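Side-chain contacts in trehalose operon transcriptional repressor (Bacillus subtilis, PDB 2OGG), which represses the trePA operon as the full-length protein and is able to bind trehalose-6-phosphate, this chain being its effector-binding UTRA domain: residues A[29-32]-A[36-39]; A[56-61]-A[73-78]; A[61-66]-A[128-133]. All coordinates share one frame; numbering follows the deposited sequence.

Contact 1: A[29-32]-A[36-39]; sequences LRAN and DIWE. With SO4 (sulfate ion), chain D.
D36 N donates to sulfate O1 at 2.7 Å, almost straight at 176°. The ion probably comes from the crystallisation liquor. D36 OD2 also lies 3.3 Å from sulfate O3, an approach of two groups that are probably both negative. R60 NH1 makes a salt bridge to the same O3 and probably offsets this closeness.

The contact itself is apolar. It belongs to the UTRA domain, at the turn from helix 23-29 into strand 37-46 of the antiparallel sheet. L29 and I37 reach toward each other and meet tip to tip. The CD2 branch of L29 sits 3.7 Å from I37 CD1 and 4.0 Å from I37 CG2, so one methyl touches both branches of the isoleucine. The chi1 of L29 is -155°, with CG anti to the backbone N. This sends the leucine fork toward the strand.

R30 follows with positive phi (42°) and breaks the helical path. Its own side chain does not join the contact. A31 comes next and turns its methyl group back to the strand. I37 CD1 therefore touches both L29 and A31.

All three touching residues are buried. F59 of strand 49-59 packs on each of them, and L29 also rests on Y57 and Y132. The helix end is thus seated on the sheet. I37 O accepts a hydrogen bond from a glycerol, and the I37 side chain lies near a glycerol too. On the loop side the methyl contact is looser, with A31 CB 4.2 Å from I37 CD1.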
loop_
_atom_site.group_PDB
_atom_site.type_symbol
_atom_site.label_atom_id
_atom_site.label_comp_id
_atom_site.label_asym_id
_atom_site.label_seq_id
_atom_site.Cartn_x
_atom_site.Cartn_y
_atom_site.Cartn_z
ATOM N N LEU A 29 17.502 -1.824 16.100
ATOM C CA LEU A 29 16.687 -0.667 16.467
ATOM C C LEU A 29 17.438 0.648 16.318
ATOM O O LEU A 29 16.915 1.694 16.655
ATOM C CB LEU A 29 16.243 -0.832 17.915
ATOM C CG LEU A 29 14.991 -0.163 18.425
ATOM C CD1 LEU A 29 13.831 -0.413 17.494
ATOM C CD2 LEU A 29 14.703 -0.708 19.787
ATOM N N ARG A 30 18.633 0.593 15.737
ATOM C CA ARG A 30 19.535 1.741 15.673
ATOM C C ARG A 30 19.573 2.529 16.979
ATOM O O ARG A 30 19.412 3.745 16.986
ATOM C CB ARG A 30 19.172 2.656 14.509
ATOM C CG ARG A 30 19.680 2.193 13.151
ATOM C CD ARG A 30 18.844 2.865 12.052
ATOM N NE ARG A 30 19.157 2.341 10.724
ATOM C CZ ARG A 30 18.349 2.442 9.666
ATOM N NH1 ARG A 30 17.170 3.039 9.775
ATOM N NH2 ARG A 30 18.716 1.924 8.504
ATOM N N ALA A 31 19.756 1.817 18.084
ATOM C CA ALA A 31 19.837 2.421 19.419
ATOM C C ALA A 31 21.284 2.463 19.931
ATOM O O ALA A 31 22.044 1.519 19.693
ATOM C CB ALA A 31 18.987 1.619 20.393
ATOM N N ASN A 32 21.585 3.457 20.777
ATOM C CA ASN A 32 22.878 3.551 21.477
ATOM C C ASN A 32 22.901 2.827 22.833
ATOM O O ASN A 32 21.852 2.489 23.425
ATOM C CB ASN A 32 23.243 5.013 21.770
ATOM C CG ASN A 32 23.144 5.912 20.556
ATOM O OD1 ASN A 32 23.570 5.548 19.456
ATOM N ND2 ASN A 32 22.729 7.153 20.787
ATOM N N ASP A 36 17.239 3.825 26.724
ATOM C CA ASP A 36 16.483 2.851 27.489
ATOM C C ASP A 36 15.448 2.214 26.569
ATOM O O ASP A 36 14.636 2.908 25.951
ATOM C CB ASP A 36 15.828 3.509 28.708
ATOM C CG ASP A 36 16.786 3.620 29.895
ATOM O OD1 ASP A 36 17.824 2.913 29.890
ATOM O OD2 ASP A 36 16.455 4.335 30.877
ATOM N N ILE A 37 15.503 0.894 26.467
ATOM C CA ILE A 37 14.691 0.163 25.515
ATOM C C ILE A 37 13.795 -0.797 26.278
ATOM O O ILE A 37 14.251 -1.472 27.186
ATOM C CB ILE A 37 15.597 -0.680 24.561
ATOM C CG1 ILE A 37 16.472 0.238 23.706
ATOM C CG2 ILE A 37 14.762 -1.574 23.668
ATOM C CD1 ILE A 37 15.671 1.192 22.871
ATOM N N TRP A 38 12.519 -0.849 25.918
ATOM C CA TRP A 38 11.607 -1.802 26.520
ATOM C C TRP A 38 11.777 -3.065 25.698
ATOM O O TRP A 38 11.990 -2.964 24.489
ATOM C CB TRP A 38 10.180 -1.311 26.324
ATOM C CG TRP A 38 9.798 -0.170 27.178
ATOM C CD1 TRP A 38 9.430 1.079 26.762
ATOM C CD2 TRP A 38 9.545 -0.214 28.589
ATOM N NE1 TRP A 38 8.967 1.827 27.837
ATOM C CE2 TRP A 38 8.971 1.032 28.951
ATOM C CE3 TRP A 38 9.582 -1.232 29.540
ATOM C CZ2 TRP A 38 8.533 1.300 30.236
ATOM C CZ3 TRP A 38 9.129 -0.962 30.829
ATOM C CH2 TRP A 38 8.633 0.289 31.167
ATOM N N GLU A 39 11.898 -4.219 26.357
ATOM C CA GLU A 39 11.862 -5.498 25.654
ATOM C C GLU A 39 10.677 -6.327 26.130
ATOM O O GLU A 39 10.477 -6.486 27.330
ATOM C CB GLU A 39 13.140 -6.279 25.897
ATOM C CG GLU A 39 12.957 -7.796 25.780
ATOM C CD GLU A 39 14.279 -8.580 25.820
ATOM O OE1 GLU A 39 14.947 -8.574 26.879
ATOM O OE2 GLU A 39 14.672 -9.170 24.781
HETATM S S SO4 D . 16.345 7.291 27.672
HETATM O O1 SO4 D . 16.460 6.368 26.539
HETATM O O2 SO4 D . 15.719 8.529 27.194
HETATM O O3 SO4 D . 15.501 6.721 28.736
HETATM O O4 SO4 D . 17.689 7.547 28.204
#

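Contact 2: A[56-61]-A[73-78]. With SO4 (sulfate ion), chain C.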
loop_
_atom_site.group_PDB
_atom_site.type_symbol
_atom_site.label_atom_id
_atom_site.label_comp_id
_atom_site.label_asym_id
_atom_site.label_seq_id
_atom_site.Cartn_x
_atom_site.Cartn_y
_atom_site.Cartn_z
ATOM N N ASP A 56 8.982 -7.772 20.959
ATOM C CA ASP A 56 8.929 -6.345 20.659
ATOM C C ASP A 56 10.044 -5.612 21.392
ATOM O O ASP A 56 10.171 -5.792 22.599
ATOM C CB ASP A 56 7.571 -5.744 21.044
ATOM C CG ASP A 56 6.491 -5.976 19.977
ATOM O OD1 ASP A 56 6.450 -5.151 19.035
ATOM O OD2 ASP A 56 5.654 -6.931 20.098
ATOM N N TYR A 57 10.526 -4.542 20.766
ATOM C CA TYR A 57 11.556 -3.665 21.315
ATOM C C TYR A 57 11.277 -2.224 20.854
ATOM O O TYR A 57 11.255 -1.960 19.655
ATOM C CB TYR A 57 12.920 -4.077 20.759
ATOM C CG TYR A 57 13.339 -5.461 21.171
ATOM C CD1 TYR A 57 14.042 -5.676 22.356
ATOM C CD2 TYR A 57 13.104 -6.550 20.347
ATOM C CE1 TYR A 57 14.425 -6.935 22.727
ATOM C CE2 TYR A 57 13.344 -7.805 20.777
ATOM C CZ TYR A 57 14.085 -7.998 21.927
ATOM O OH TYR A 57 14.415 -9.279 22.317
ATOM N N PHE A 58 11.119 -1.286 21.786
ATOM C CA PHE A 58 10.922 0.104 21.426
ATOM C C PHE A 58 11.446 1.048 22.495
ATOM O O PHE A 58 11.777 0.609 23.604
ATOM C CB PHE A 58 9.456 0.374 21.112
ATOM C CG PHE A 58 8.528 -0.106 22.173
ATOM C CD1 PHE A 58 8.121 -1.408 22.199
ATOM C CD2 PHE A 58 8.199 0.711 23.233
ATOM C CE1 PHE A 58 7.302 -1.865 23.202
ATOM C CE2 PHE A 58 7.361 0.268 24.234
ATOM C CZ PHE A 58 6.887 -1.014 24.205
ATOM N N PHE A 59 11.711 2.297 22.104
ATOM C CA PHE A 59 12.396 3.237 23.007
ATOM C C PHE A 59 11.443 3.749 24.081
ATOM O O PHE A 59 10.456 4.461 23.780
ATOM C CB PHE A 59 12.966 4.448 22.254
ATOM C CG PHE A 59 14.069 4.124 21.307
ATOM C CD1 PHE A 59 15.357 4.581 21.557
ATOM C CD2 PHE A 59 13.787 3.593 20.054
ATOM C CE1 PHE A 59 16.359 4.434 20.612
ATOM C CE2 PHE A 59 14.818 3.311 19.150
ATOM C CZ PHE A 59 16.090 3.807 19.399
ATOM N N ARG A 60 11.955 3.735 25.300
ATOM C CA ARG A 60 11.208 4.284 26.392
ATOM C C ARG A 60 11.022 5.786 26.205
ATOM O O ARG A 60 10.052 6.356 26.668
ATOM C CB ARG A 60 11.912 4.000 27.695
ATOM C CG ARG A 60 11.438 4.879 28.830
ATOM C CD ARG A 60 12.546 5.028 29.820
ATOM N NE ARG A 60 12.266 6.114 30.726
ATOM C CZ ARG A 60 12.323 7.397 30.395
ATOM N NH1 ARG A 60 12.830 7.775 29.224
ATOM N NH2 ARG A 60 12.012 8.305 31.305
ATOM N N LYS A 61 11.941 6.430 25.508
ATOM C CA LYS A 61 11.868 7.883 25.368
ATOM C C LYS A 61 10.589 8.317 24.675
ATOM O O LYS A 61 9.994 9.300 25.042
ATOM C CB LYS A 61 13.097 8.403 24.639
ATOM C CG LYS A 61 12.841 9.554 23.691
ATOM C CD LYS A 61 14.111 9.781 22.865
ATOM C CE LYS A 61 14.808 8.431 22.567
ATOM N NZ LYS A 61 16.268 8.576 22.306
ATOM N N ASN A 73 -2.401 -7.809 26.535
ATOM C CA ASN A 73 -3.467 -7.329 25.686
ATOM C C ASN A 73 -2.892 -6.938 24.307
ATOM O O ASN A 73 -2.278 -7.773 23.653
ATOM C CB ASN A 73 -4.271 -6.243 26.410
ATOM C CG ASN A 73 -5.111 -6.826 27.575
ATOM O OD1 ASN A 73 -6.133 -7.481 27.350
ATOM N ND2 ASN A 73 -4.629 -6.667 28.806
ATOM N N SER A 74 -2.877 -5.669 23.944
ATOM C CA SER A 74 -2.259 -5.340 22.665
ATOM C C SER A 74 -1.243 -4.246 22.808
ATOM O O SER A 74 -1.548 -3.177 23.331
ATOM C CB SER A 74 -3.290 -4.921 21.628
ATOM O OG SER A 74 -2.662 -4.272 20.543
ATOM N N ILE A 75 -0.018 -4.527 22.395
ATOM C CA ILE A 75 0.999 -3.493 22.378
ATOM C C ILE A 75 0.765 -2.551 21.203
ATOM O O ILE A 75 1.022 -1.352 21.288
ATOM C CB ILE A 75 2.357 -4.094 22.234
ATOM C CG1 ILE A 75 2.626 -4.987 23.437
ATOM C CG2 ILE A 75 3.405 -2.984 22.059
ATOM C CD1 ILE A 75 4.109 -5.424 23.591
ATOM N N TYR A 76 0.235 -3.087 20.115
ATOM C CA TYR A 76 -0.048 -2.255 18.962
ATOM C C TYR A 76 -1.083 -1.179 19.321
ATOM O O TYR A 76 -0.818 0.016 19.185
ATOM C CB TYR A 76 -0.539 -3.110 17.791
ATOM C CG TYR A 76 -1.158 -2.305 16.688
ATOM C CD1 TYR A 76 -0.379 -1.812 15.652
ATOM C CD2 TYR A 76 -2.543 -2.151 16.600
ATOM C CE1 TYR A 76 -0.938 -1.110 14.610
ATOM C CE2 TYR A 76 -3.123 -1.497 15.520
ATOM C CZ TYR A 76 -2.297 -0.912 14.573
ATOM O OH TYR A 76 -2.824 -0.261 13.503
ATOM N N GLU A 77 -2.212 -1.597 19.878
ATOM C CA GLU A 77 -3.258 -0.651 20.249
ATOM C C GLU A 77 -2.751 0.368 21.253
ATOM O O GLU A 77 -2.951 1.574 21.080
ATOM C CB GLU A 77 -4.507 -1.383 20.757
ATOM C CG GLU A 77 -5.270 -2.072 19.644
ATOM C CD GLU A 77 -6.437 -2.880 20.150
ATOM O OE1 GLU A 77 -6.457 -3.138 21.366
ATOM O OE2 GLU A 77 -7.359 -3.204 19.350
ATOM N N TYR A 78 -1.902 -0.071 22.171
ATOM C CA TYR A 78 -1.389 0.848 23.162
ATOM C C TYR A 78 -0.527 1.912 22.546
ATOM O O TYR A 78 -0.508 3.058 23.005
ATOM C CB TYR A 78 -0.596 0.127 24.220
ATOM C CG TYR A 78 -0.025 1.074 25.220
ATOM C CD1 TYR A 78 -0.840 1.703 26.162
ATOM C CD2 TYR A 78 1.348 1.288 25.287
ATOM C CE1 TYR A 78 -0.286 2.533 27.154
ATOM C CE2 TYR A 78 1.901 2.153 26.221
ATOM C CZ TYR A 78 1.085 2.791 27.132
ATOM O OH TYR A 78 1.666 3.630 28.048
HETATM S S SO4 C . 0.115 -6.830 19.751
HETATM O O1 SO4 C . 1.268 -6.326 19.020
HETATM O O2 SO4 C . -1.026 -5.949 19.602
HETATM O O3 SO4 C . -0.341 -8.111 19.241
HETATM O O4 SO4 C . 0.527 -6.905 21.139
#
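I75 makes the apolar contact. Its CG2 methyl comes obliquely to the ring of F58, 4.2 Å from CE1. F58 lies on strand 49-59 and I75 in the first turn of helix 75-83, so the pair seats the start of the helix against the sheet. F58 also meets the ring of W38.

The other branch of I75 runs to a polar neighbour. Its chi2 of -167° extends the chain, and CD1 ends 4.1 Å from D56 OD2. This is a van der Waals contact, with the two side chains coming from opposite directions. The polar end of D56 is engaged elsewhere. OD1 accepts from T133 OG1 and Q131 NE2, and OD2 forms a salt bridge with R42 NH2. These partners probably fix the carboxylate and keep it negative though it is buried.

The hydrogen bonds gather at the helix start. S74 is the N-cap: its OG accepts from E77 N at 2.8 Å and 173°. The same OG donates to sulfate O2 at 2.5 Å. I75 N adds a bond to sulfate O4 at 2.7 Å and 165°, and Y76 N a longer one to O2 at 3.2 Å. O2 is thus gripped twice. This is anion binding at a helix N terminus, where the helix dipole should help. R42 and R44 complete the site from strand 37-46. The arrangement is consistent with a pocket for the phosphate of trehalose-6-phosphate in this effector-binding domain, with the sulfate in its place.

The same helix start also meets the second subunit. E77 OE2 accepts from L85 N of the second subunit, and S74 packs on L85 of that chain.

Contact 3: A[61-66]-A[128-133]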
loop_
_atom_site.group_PDB
_atom_site.type_symbol
_atom_site.label_atom_id
_atom_site.label_comp_id
_atom_site.label_asym_id
_atom_site.label_seq_id
_atom_site.Cartn_x
_atom_site.Cartn_y
_atom_site.Cartn_z
ATOM N N LYS A 61 11.941 6.430 25.508
ATOM C CA LYS A 61 11.868 7.883 25.368
ATOM C C LYS A 61 10.589 8.317 24.675
ATOM O O LYS A 61 9.994 9.300 25.042
ATOM C CB LYS A 61 13.097 8.403 24.639
ATOM C CG LYS A 61 12.841 9.554 23.691
ATOM C CD LYS A 61 14.111 9.781 22.865
ATOM C CE LYS A 61 14.808 8.431 22.567
ATOM N NZ LYS A 61 16.268 8.576 22.306
ATOM N N HIS A 62 10.060 7.440 23.838
ATOM C CA HIS A 62 8.811 7.702 23.150
ATOM C C HIS A 62 7.555 7.093 23.798
ATOM O O HIS A 62 6.460 7.677 23.681
ATOM C CB HIS A 62 8.937 7.365 21.655
ATOM C CG HIS A 62 9.739 8.373 20.886
ATOM N ND1 HIS A 62 11.008 8.101 20.401
ATOM C CD2 HIS A 62 9.506 9.695 20.638
ATOM C CE1 HIS A 62 11.513 9.209 19.880
ATOM N NE2 HIS A 62 10.634 10.192 20.032
ATOM N N VAL A 63 7.764 6.039 24.601
ATOM C CA VAL A 63 6.702 5.305 25.325
ATOM C C VAL A 63 7.106 5.072 26.796
ATOM O O VAL A 63 7.673 4.036 27.148
ATOM C CB VAL A 63 6.385 3.965 24.626
ATOM C CG1 VAL A 63 5.311 3.199 25.353
ATOM C CG2 VAL A 63 5.956 4.245 23.192
ATOM N N PRO A 64 7.026 6.132 27.599
ATOM C CA PRO A 64 7.652 6.094 28.909
ATOM C C PRO A 64 7.017 5.121 29.891
ATOM O O PRO A 64 7.585 4.860 30.949
ATOM C CB PRO A 64 7.496 7.540 29.419
ATOM C CG PRO A 64 6.571 8.224 28.449
ATOM C CD PRO A 64 6.733 7.505 27.163
ATOM N N HIS A 65 5.811 4.678 29.603
ATOM C CA HIS A 65 5.041 3.970 30.602
ATOM C C HIS A 65 4.546 2.695 29.976
ATOM O O HIS A 65 4.174 2.667 28.792
ATOM C CB HIS A 65 3.828 4.795 31.021
ATOM C CG HIS A 65 4.167 6.066 31.740
ATOM N ND1 HIS A 65 3.428 7.221 31.599
ATOM C CD2 HIS A 65 5.198 6.382 32.563
ATOM C CE1 HIS A 65 3.972 8.185 32.319
ATOM N NE2 HIS A 65 5.018 7.688 32.957
ATOM N N LEU A 66 4.684 1.597 30.703
ATOM C CA LEU A 66 4.227 0.334 30.185
ATOM C C LEU A 66 3.972 -0.615 31.347
ATOM O O LEU A 66 4.554 -0.459 32.426
ATOM C CB LEU A 66 5.267 -0.215 29.228
ATOM C CG LEU A 66 4.874 -1.428 28.373
ATOM C CD1 LEU A 66 3.869 -1.022 27.301
ATOM C CD2 LEU A 66 6.140 -2.045 27.732
ATOM N N SER A 128 12.922 8.821 12.465
ATOM C CA SER A 128 13.666 7.892 13.304
ATOM C C SER A 128 13.016 6.508 13.436
ATOM O O SER A 128 11.808 6.364 13.330
ATOM C CB SER A 128 13.867 8.507 14.680
ATOM O OG SER A 128 12.666 9.140 15.077
ATOM N N LEU A 129 13.864 5.484 13.466
ATOM C CA LEU A 129 13.448 4.119 13.703
ATOM C C LEU A 129 13.084 4.099 15.163
ATOM O O LEU A 129 13.899 4.410 16.003
ATOM C CB LEU A 129 14.624 3.172 13.470
ATOM C CG LEU A 129 14.403 1.687 13.757
ATOM C CD1 LEU A 129 13.041 1.227 13.311
ATOM C CD2 LEU A 129 15.497 0.848 13.085
ATOM N N PHE A 130 11.844 3.761 15.468
ATOM C CA PHE A 130 11.365 3.857 16.836
ATOM C C PHE A 130 11.032 2.505 17.459
ATOM O O PHE A 130 11.073 2.365 18.671
ATOM C CB PHE A 130 10.139 4.762 16.842
ATOM C CG PHE A 130 9.087 4.339 17.800
ATOM C CD1 PHE A 130 9.212 4.612 19.162
ATOM C CD2 PHE A 130 7.962 3.697 17.349
ATOM C CE1 PHE A 130 8.259 4.172 20.074
ATOM C CE2 PHE A 130 6.968 3.303 18.247
ATOM C CZ PHE A 130 7.129 3.532 19.619
ATOM N N GLN A 131 10.640 1.529 16.638
ATOM C CA GLN A 131 10.258 0.194 17.132
ATOM C C GLN A 131 10.744 -0.963 16.260
ATOM O O GLN A 131 10.808 -0.856 15.036
ATOM C CB GLN A 131 8.750 0.111 17.238
ATOM C CG GLN A 131 8.238 -1.292 17.527
ATOM C CD GLN A 131 6.753 -1.286 17.693
ATOM O OE1 GLN A 131 6.118 -0.245 17.496
ATOM N NE2 GLN A 131 6.209 -2.374 18.243
ATOM N N TYR A 132 11.030 -2.101 16.881
ATOM C CA TYR A 132 11.394 -3.274 16.119
ATOM C C TYR A 132 10.676 -4.507 16.652
ATOM O O TYR A 132 10.702 -4.771 17.844
ATOM C CB TYR A 132 12.898 -3.470 16.105
ATOM C CG TYR A 132 13.331 -4.888 15.760
ATOM C CD1 TYR A 132 13.449 -5.315 14.441
ATOM C CD2 TYR A 132 13.699 -5.771 16.748
ATOM C CE1 TYR A 132 13.769 -6.639 14.138
ATOM C CE2 TYR A 132 14.079 -7.090 16.454
ATOM C CZ TYR A 132 14.094 -7.526 15.158
ATOM O OH TYR A 132 14.525 -8.829 14.881
ATOM N N THR A 133 10.013 -5.243 15.757
ATOM C CA THR A 133 9.263 -6.431 16.126
ATOM C C THR A 133 9.751 -7.632 15.334
ATOM O O THR A 133 10.186 -7.502 14.195
ATOM C CB THR A 133 7.779 -6.206 15.878
ATOM O OG1 THR A 133 7.389 -5.002 16.543
ATOM C CG2 THR A 133 6.936 -7.352 16.434
#
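The loop that leaves strand 49-59 folds over strand 129-138, and H62 and V63 of the loop meet F130 of the strand. The H62 contact is made mainly by its CB. That carbon lies 3.6 Å from F130 CE1 and 3.7 Å from CD1, obliquely to the phenyl ring. The imidazole comes after it, with ND1 4.1 Å from F130 CD1. The two rings form an oblique pair, their planes at 86° and their centroids 5.9 Å apart. K61 CG lies over one face of the imidazole, toward the rim.

V63 meets a different part of the phenyl ring. Its CG2 methyl lies near the ring plane, 3.8 Å from CZ. The chi1 of 180° places CG1 anti to the backbone N and leaves CG2 to face F130. V63 CG2 comes at the ring edge and H62 CB obliquely, and F130 CE1 touches both.

F130 is part of a classic beta bulge. F130 and Q131 both face V122 of strand 114-124, and the F130 psi of -29° departs from a regular strand. The bulge lies near the start of strand 129-138, an inner strand of the UTRA sheet between 49-59 and 114-124.

L124 of the neighbouring strand touches both H62 and F130. Helix 75-83 adds L83 against H62 and Y78 against V63, while F58 packs on both V63 and F130. The backbone of the loop is tied too, since V63 O accepts a hydrogen bond from W38 NE1.

How the contacts relate
From the N terminus, contact 1 comes first. It closes the short loop between helix 23-29 and strand 37-46 and is complete before the others begin. Contacts 2 and 3 cross: their segments alternate along the chain, and K61 belongs to both. Contact 2 closes the connection from strand 49-59 to helix 75-83. Contact 3 spans much more sequence, from the loop 61-66 to strand 129-138. All three reach one antiparallel sheet, in which 37-46, 49-59 and 129-138 are successive neighbours. Backbone bonds join them: W38 N to F58 O links contacts 1 and 2, and Y132 N to Y57 O links contacts 2 and 3.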